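SusD-like carbohydrate binding protein (PDB 3LEW) probably binds carbohydrate at the bacterial outer membrane as a member of the SusD family of nutrient-binding proteins. Local coordinates at residues A[291-296]-A[304-309]; A[320-325]-A[429-434]. All coordinates share one frame; numbering follows the deposited sequence. Where two conformers were deposited one is given.

Interaction 1: A[291-296]-A[304-309]; sequences YFRDLF and EMLFWA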
loop_
_atom_site.group_PDB
_atom_site.type_symbol
_atom_site.label_atom_id
_atom_site.label_comp_id
_atom_site.label_asym_id
_atom_site.label_seq_id
_atom_site.Cartn_x
_atom_site.Cartn_y
_atom_site.Cartn_z
ATOM N N TYR A 291 -7.109 -17.211 11.612
ATOM C CA TYR A 291 -8.305 -17.379 10.777
ATOM C C TYR A 291 -8.131 -16.978 9.300
ATOM O O TYR A 291 -8.908 -17.435 8.457
ATOM C CB TYR A 291 -9.497 -16.622 11.363
ATOM C CG TYR A 291 -9.964 -17.147 12.713
ATOM C CD1 TYR A 291 -10.406 -18.463 12.862
ATOM C CD2 TYR A 291 -9.917 -16.328 13.856
ATOM C CE1 TYR A 291 -10.857 -18.942 14.118
ATOM C CE2 TYR A 291 -10.361 -16.808 15.114
ATOM C CZ TYR A 291 -10.804 -18.102 15.240
ATOM O OH TYR A 291 -11.219 -18.566 16.488
ATOM N N PHE A 292 -7.136 -16.147 8.988
ATOM C CA PHE A 292 -6.841 -15.785 7.597
ATOM C C PHE A 292 -6.462 -16.999 6.743
ATOM O O PHE A 292 -6.790 -17.053 5.575
ATOM C CB PHE A 292 -5.734 -14.745 7.592
ATOM C CG PHE A 292 -5.241 -14.345 6.225
ATOM C CD1 PHE A 292 -6.003 -13.530 5.430
ATOM C CD2 PHE A 292 -4.011 -14.791 5.762
ATOM C CE1 PHE A 292 -5.535 -13.090 4.217
ATOM C CE2 PHE A 292 -3.540 -14.376 4.527
ATOM C CZ PHE A 292 -4.329 -13.547 3.753
ATOM N N ARG A 293 -5.828 -18.004 7.346
ATOM C CA ARG A 293 -5.428 -19.210 6.628
ATOM C C ARG A 293 -6.671 -19.987 6.148
ATOM O O ARG A 293 -6.633 -20.608 5.096
ATOM C CB ARG A 293 -4.547 -20.088 7.499
ATOM C CG ARG A 293 -3.952 -21.320 6.793
ATOM C CD ARG A 293 -2.940 -22.003 7.678
ATOM N NE ARG A 293 -2.144 -23.017 6.982
ATOM C CZ ARG A 293 -2.578 -24.238 6.665
ATOM N NH1 ARG A 293 -3.819 -24.627 6.960
ATOM N NH2 ARG A 293 -1.764 -25.086 6.029
ATOM N N ASP A 294 -7.765 -19.923 6.907
ATOM C CA ASP A 294 -9.016 -20.551 6.501
ATOM C C ASP A 294 -9.716 -19.933 5.285
ATOM O O ASP A 294 -10.692 -20.516 4.772
ATOM C CB ASP A 294 -9.995 -20.547 7.689
ATOM C CG ASP A 294 -9.522 -21.413 8.828
ATOM O OD1 ASP A 294 -8.751 -22.375 8.553
ATOM O OD2 ASP A 294 -9.949 -21.145 9.986
ATOM N N LEU A 295 -9.276 -18.765 4.842
ATOM C CA LEU A 295 -9.783 -18.171 3.621
ATOM C C LEU A 295 -9.286 -18.861 2.359
ATOM O O LEU A 295 -9.822 -18.573 1.280
ATOM C CB LEU A 295 -9.436 -16.681 3.548
ATOM C CG LEU A 295 -9.920 -15.776 4.689
ATOM C CD1 LEU A 295 -9.530 -14.295 4.455
ATOM C CD2 LEU A 295 -11.437 -15.930 4.871
ATOM N N PHE A 296 -8.280 -19.748 2.483
ATOM C CA PHE A 296 -7.656 -20.429 1.368
ATOM C C PHE A 296 -8.132 -21.856 1.257
ATOM O O PHE A 296 -8.296 -22.547 2.268
ATOM C CB PHE A 296 -6.116 -20.426 1.500
ATOM C CG PHE A 296 -5.507 -19.048 1.526
ATOM C CD1 PHE A 296 -5.475 -18.299 2.691
ATOM C CD2 PHE A 296 -4.980 -18.493 0.373
ATOM C CE1 PHE A 296 -4.954 -16.994 2.693
ATOM C CE2 PHE A 296 -4.438 -17.245 0.383
ATOM C CZ PHE A 296 -4.407 -16.494 1.547
ATOM N N GLU A 304 0.090 -22.790 2.041
ATOM C CA GLU A 304 1.317 -23.491 2.472
ATOM C C GLU A 304 2.305 -22.558 3.155
ATOM O O GLU A 304 3.185 -22.990 3.906
ATOM C CB GLU A 304 2.056 -24.091 1.243
ATOM C CG GLU A 304 1.181 -24.948 0.308
ATOM C CD GLU A 304 1.959 -25.597 -0.838
ATOM O OE1 GLU A 304 3.144 -25.292 -1.035
ATOM O OE2 GLU A 304 1.376 -26.408 -1.553
HETATM N N MSE A 305 2.213 -21.269 2.807
HETATM C CA MSE A 305 3.131 -20.225 3.296
HETATM C C MSE A 305 2.732 -19.688 4.695
HETATM O O MSE A 305 3.448 -18.863 5.290
HETATM C CB MSE A 305 3.208 -19.088 2.275
HETATM C CG MSE A 305 3.799 -19.617 0.979
HETATM SE SE MSE A 305 3.457 -18.466 -0.523
HETATM C CE MSE A 305 4.031 -16.925 0.229
ATOM N N LEU A 306 1.598 -20.161 5.186
ATOM C CA LEU A 306 1.030 -19.749 6.474
ATOM C C LEU A 306 1.171 -20.935 7.451
ATOM O O LEU A 306 0.613 -22.001 7.247
ATOM C CB LEU A 306 -0.433 -19.361 6.326
ATOM C CG LEU A 306 -0.701 -18.301 5.264
ATOM C CD1 LEU A 306 -2.234 -18.144 5.052
ATOM C CD2 LEU A 306 -0.031 -16.976 5.625
ATOM N N PHE A 307 1.957 -20.748 8.501
ATOM C CA PHE A 307 2.220 -21.833 9.426
ATOM C C PHE A 307 2.624 -21.312 10.792
ATOM O O PHE A 307 3.173 -20.236 10.907
ATOM C CB PHE A 307 3.341 -22.745 8.892
ATOM C CG PHE A 307 4.587 -22.000 8.492
ATOM C CD1 PHE A 307 5.590 -21.744 9.433
ATOM C CD2 PHE A 307 4.744 -21.527 7.211
ATOM C CE1 PHE A 307 6.722 -21.066 9.094
ATOM C CE2 PHE A 307 5.887 -20.813 6.852
ATOM C CZ PHE A 307 6.873 -20.582 7.817
ATOM N N TRP A 308 2.342 -22.115 11.820
ATOM C CA TRP A 308 2.792 -21.814 13.187
ATOM C C TRP A 308 4.293 -21.918 13.289
ATOM O O TRP A 308 4.902 -22.859 12.762
ATOM C CB TRP A 308 2.195 -22.818 14.175
ATOM C CG TRP A 308 0.710 -22.841 14.267
ATOM C CD1 TRP A 308 -0.108 -23.878 13.917
ATOM C CD2 TRP A 308 -0.154 -21.797 14.770
ATOM N NE1 TRP A 308 -1.419 -23.540 14.149
ATOM C CE2 TRP A 308 -1.480 -22.269 14.663
ATOM C CE3 TRP A 308 0.066 -20.518 15.278
ATOM C CZ2 TRP A 308 -2.570 -21.521 15.071
ATOM C CZ3 TRP A 308 -1.013 -19.767 15.682
ATOM C CH2 TRP A 308 -2.327 -20.270 15.564
ATOM N N ALA A 309 4.899 -21.008 14.023
ATOM C CA ALA A 309 6.303 -21.127 14.359
ATOM C C ALA A 309 6.592 -20.287 15.578
ATOM O O ALA A 309 5.921 -19.262 15.847
ATOM C CB ALA A 309 7.235 -20.674 13.147
HETATM O O HOH W 1 1.014 -24.470 6.088
#

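Interaction 2: A[320-325]-A[429-434]; sequences AYVWMR and IDYIYT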
loop_
_atom_site.group_PDB
_atom_site.type_symbol
_atom_site.label_atom_id
_atom_site.label_comp_id
_atom_site.label_asym_id
_atom_site.label_seq_id
_atom_site.Cartn_x
_atom_site.Cartn_y
_atom_site.Cartn_z
ATOM N N ALA A 320 7.065 -19.936 24.916
ATOM C CA ALA A 320 5.721 -20.332 25.363
ATOM C C ALA A 320 4.707 -20.363 24.212
ATOM O O ALA A 320 3.759 -21.133 24.281
ATOM C CB ALA A 320 5.186 -19.391 26.463
ATOM N N TYR A 321 4.881 -19.496 23.206
ATOM C CA TYR A 321 3.878 -19.347 22.160
ATOM C C TYR A 321 4.415 -19.648 20.785
ATOM O O TYR A 321 5.607 -19.428 20.496
ATOM C CB TYR A 321 3.402 -17.897 22.157
ATOM C CG TYR A 321 2.481 -17.554 23.309
ATOM C CD1 TYR A 321 1.105 -17.735 23.204
ATOM C CD2 TYR A 321 2.979 -17.025 24.486
ATOM C CE1 TYR A 321 0.245 -17.442 24.270
ATOM C CE2 TYR A 321 2.125 -16.701 25.544
ATOM C CZ TYR A 321 0.755 -16.919 25.427
ATOM O OH TYR A 321 -0.105 -16.594 26.467
ATOM N N VAL A 322 3.509 -20.074 19.908
ATOM C CA VAL A 322 3.708 -19.974 18.484
ATOM C C VAL A 322 2.730 -18.896 17.969
ATOM O O VAL A 322 1.648 -18.708 18.528
ATOM C CB VAL A 322 3.478 -21.320 17.751
ATOM C CG1 VAL A 322 4.584 -22.295 18.087
ATOM C CG2 VAL A 322 2.129 -21.954 18.088
ATOM N N TRP A 323 3.139 -18.192 16.919
ATOM C CA TRP A 323 2.292 -17.256 16.215
ATOM C C TRP A 323 2.197 -17.772 14.781
ATOM O O TRP A 323 3.070 -18.520 14.325
ATOM C CB TRP A 323 2.910 -15.862 16.202
ATOM C CG TRP A 323 3.193 -15.243 17.557
ATOM C CD1 TRP A 323 4.017 -15.722 18.526
ATOM C CD2 TRP A 323 2.642 -14.031 18.070
ATOM N NE1 TRP A 323 4.016 -14.898 19.607
ATOM C CE2 TRP A 323 3.209 -13.826 19.345
ATOM C CE3 TRP A 323 1.769 -13.069 17.558
ATOM C CZ2 TRP A 323 2.883 -12.723 20.151
ATOM C CZ3 TRP A 323 1.452 -11.949 18.361
ATOM C CH2 TRP A 323 2.022 -11.791 19.629
HETATM N N MSE A 324 1.181 -17.348 14.042
HETATM C CA MSE A 324 1.048 -17.753 12.649
HETATM C C MSE A 324 1.944 -16.829 11.805
HETATM O O MSE A 324 1.779 -15.615 11.836
HETATM C CB MSE A 324 -0.434 -17.730 12.236
HETATM C CG MSE A 324 -0.722 -18.198 10.775
HETATM SE SE MSE A 324 -0.691 -20.095 10.537
HETATM C CE MSE A 324 -2.303 -20.486 11.498
ATOM N N ARG A 325 2.881 -17.421 11.096
ATOM C CA ARG A 325 3.811 -16.702 10.259
ATOM C C ARG A 325 3.425 -16.818 8.816
ATOM O O ARG A 325 2.767 -17.765 8.406
ATOM C CB ARG A 325 5.227 -17.286 10.404
ATOM C CG ARG A 325 5.687 -17.584 11.786
ATOM C CD ARG A 325 5.693 -16.361 12.691
ATOM N NE ARG A 325 5.974 -16.805 14.053
ATOM C CZ ARG A 325 6.391 -16.009 15.044
ATOM N NH1 ARG A 325 6.536 -14.702 14.873
ATOM N NH2 ARG A 325 6.567 -16.507 16.236
ATOM N N ILE A 429 -1.157 -26.696 21.382
ATOM C CA ILE A 429 -1.186 -27.618 20.267
ATOM C C ILE A 429 0.169 -28.310 20.206
ATOM O O ILE A 429 1.116 -27.870 20.857
ATOM C CB ILE A 429 -1.387 -26.874 18.926
ATOM C CG1 ILE A 429 -0.163 -25.992 18.624
ATOM C CG2 ILE A 429 -2.680 -26.050 18.985
ATOM C CD1 ILE A 429 -0.104 -25.448 17.223
ATOM N N ASP A 430 0.272 -29.347 19.377
ATOM C CA ASP A 430 1.551 -29.947 19.083
ATOM C C ASP A 430 2.256 -29.260 17.944
ATOM O O ASP A 430 1.808 -29.330 16.805
ATOM C CB ASP A 430 1.379 -31.423 18.749
ATOM C CG ASP A 430 1.039 -32.231 19.960
ATOM O OD1 ASP A 430 1.937 -32.383 20.834
ATOM O OD2 ASP A 430 -0.124 -32.685 20.045
ATOM N N TYR A 431 3.385 -28.633 18.254
ATOM C CA TYR A 431 4.163 -27.868 17.276
ATOM C C TYR A 431 5.266 -28.780 16.710
ATOM O O TYR A 431 6.061 -29.334 17.483
ATOM C CB TYR A 431 4.742 -26.605 17.953
ATOM C CG TYR A 431 5.783 -25.824 17.176
ATOM C CD1 TYR A 431 5.534 -25.360 15.891
ATOM C CD2 TYR A 431 6.995 -25.501 17.748
ATOM C CE1 TYR A 431 6.496 -24.651 15.178
ATOM C CE2 TYR A 431 7.946 -24.754 17.057
ATOM C CZ TYR A 431 7.693 -24.331 15.762
ATOM O OH TYR A 431 8.663 -23.580 15.094
ATOM N N ILE A 432 5.287 -28.958 15.383
ATOM C CA ILE A 432 6.317 -29.742 14.697
ATOM C C ILE A 432 7.284 -28.820 13.971
ATOM O O ILE A 432 6.850 -27.938 13.220
ATOM C CB ILE A 432 5.690 -30.721 13.658
ATOM C CG1 ILE A 432 4.877 -31.811 14.356
ATOM C CG2 ILE A 432 6.781 -31.380 12.802
ATOM C CD1 ILE A 432 3.641 -31.318 15.080
ATOM N N TYR A 433 8.585 -29.017 14.191
ATOM C CA TYR A 433 9.637 -28.180 13.581
ATOM C C TYR A 433 10.918 -28.980 13.305
ATOM O O TYR A 433 11.027 -30.131 13.715
ATOM C CB TYR A 433 9.979 -27.011 14.511
ATOM C CG TYR A 433 10.639 -27.445 15.805
ATOM C CD1 TYR A 433 9.891 -28.027 16.826
ATOM C CD2 TYR A 433 12.016 -27.293 16.000
ATOM C CE1 TYR A 433 10.495 -28.445 18.025
ATOM C CE2 TYR A 433 12.629 -27.702 17.193
ATOM C CZ TYR A 433 11.856 -28.275 18.195
ATOM O OH TYR A 433 12.446 -28.692 19.367
ATOM N N THR A 434 11.908 -28.341 12.676
ATOM C CA THR A 434 13.202 -28.994 12.399
ATOM C C THR A 434 14.421 -28.176 12.916
ATOM O O THR A 434 14.373 -26.945 12.937
ATOM C CB THR A 434 13.342 -29.260 10.887
ATOM O OG1 THR A 434 13.540 -28.015 10.210
ATOM C CG2 THR A 434 12.077 -29.959 10.321
#

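Interaction 1: A[291-296]-A[304-309]
Arg293 lies alongside Leu306, the two side chains running past each other in opposite directions, and each carbon of the arginine has a partner before its charged end is reached. Arg293 CB rests 3.9 Å from Leu306 CD1, and CG stays close to the same methyl. One bond further, Arg293 CD lies 3.9 Å from Leu306 CB. With CG anti to the backbone N (chi1 -174°) and the chain extended from CG to NE, the arginine follows the leucine back to the main chain of Leu306, where Arg293 NE donates to Leu306 O at 3.0 Å. The N-H...O angle of 149° is moderately bent, and the donor stands 36° out of the carbonyl plane. Arg293 NH2 takes a second route to this oxygen: it gives a hydrogen bond to a water 2.8 Å away, which in turn donates to Leu306 O at 2.8 Å. Were the residue an alanine, Leu306 O would probably lose its direct donor and the water its guanidinium partner.

Leu306 has the largest share of the buried surface. Leu306 CD1 meets Phe296 CE1 at 3.8 Å and Phe292 CD2 at 3.9 Å, crossing both side chains at about a right angle, while CE1 of Phe296 lies above one face of the Phe292 ring, toward its rim. Bonds from Leu295 N to Phe292 O and from Phe296 N to Arg293 O accompany a tight turn of the chain.

Phe307 and Ala309 form backbone bonds with strand 321-326, and Met305 with Ser327 just beyond it, whereas the Leu306 carbonyl is met by Arg293. The contact therefore pairs an apolar cluster with polar satisfaction of an outermost strand: the arginine's methylenes extend the greasy surface, and its guanidinium with one water supplies donors to the backbone oxygen.

Interaction 2: A[320-325]-A[429-434]
Val322 presses a methyl onto the ring of Tyr431, and this pair accounts for most of the surface buried. Val322 CG1 lies 3.9 Å from the centroid of the Tyr431 ring and only 13° off the ring normal, the geometry of a CH-pi contact over the face. The closest ring atom is Tyr431 CG, 3.8 Å from Val322 CG1. With CG anti to the backbone N (chi1 169°) the Tyr431 ring reaches Val322, and chi2 turns its face to the methyl. The other valine methyl, Val322 CG2, has a looser apolar neighbour in Ile429 CD1 at 4.2 Å, so the two branches divide their work between ring and aliphatic chain.

In the mixed sheet, strand 440-448 runs between strands 321-326 and 429-434. Even so, the CA atoms of Val322 and Tyr431 are just 8.0 Å apart, and their CB atoms point toward each other, which suggests that the sheet curls enough for side chains two strands apart to meet. Trp308 of strand 306-309 touches both Val322 and Ile429, Tyr431 packs on Ala309, and backbone bonds from Val322 to Lys446 and Gln448 fasten strand 321-326 to the neighbouring strand 440-448.

Overall arrangement
Both contacts are largely buried and reach the same four-stranded mixed sheet, interaction 1 only through 304-309, their centres about 13 Å apart. Interaction 1 packs the loop 291-296 against strand 306-309, at one margin of the sheet; interaction 2 joins strand 321-326 to the strand at the other margin, 429-434, further from the centre of the chain. Their link is the antiparallel pairing of strands 306-309 and 321-326, in which Phe307 O and Arg325 N lie 2.8 Å apart, probably hydrogen-bonded. Chemistry follows position: at 291-296/304-309 a partly exposed arginine and a water serve a backbone carbonyl beside apolar packing, whereas 320-325/429-434 meet through hydrocarbon and an aromatic face alone.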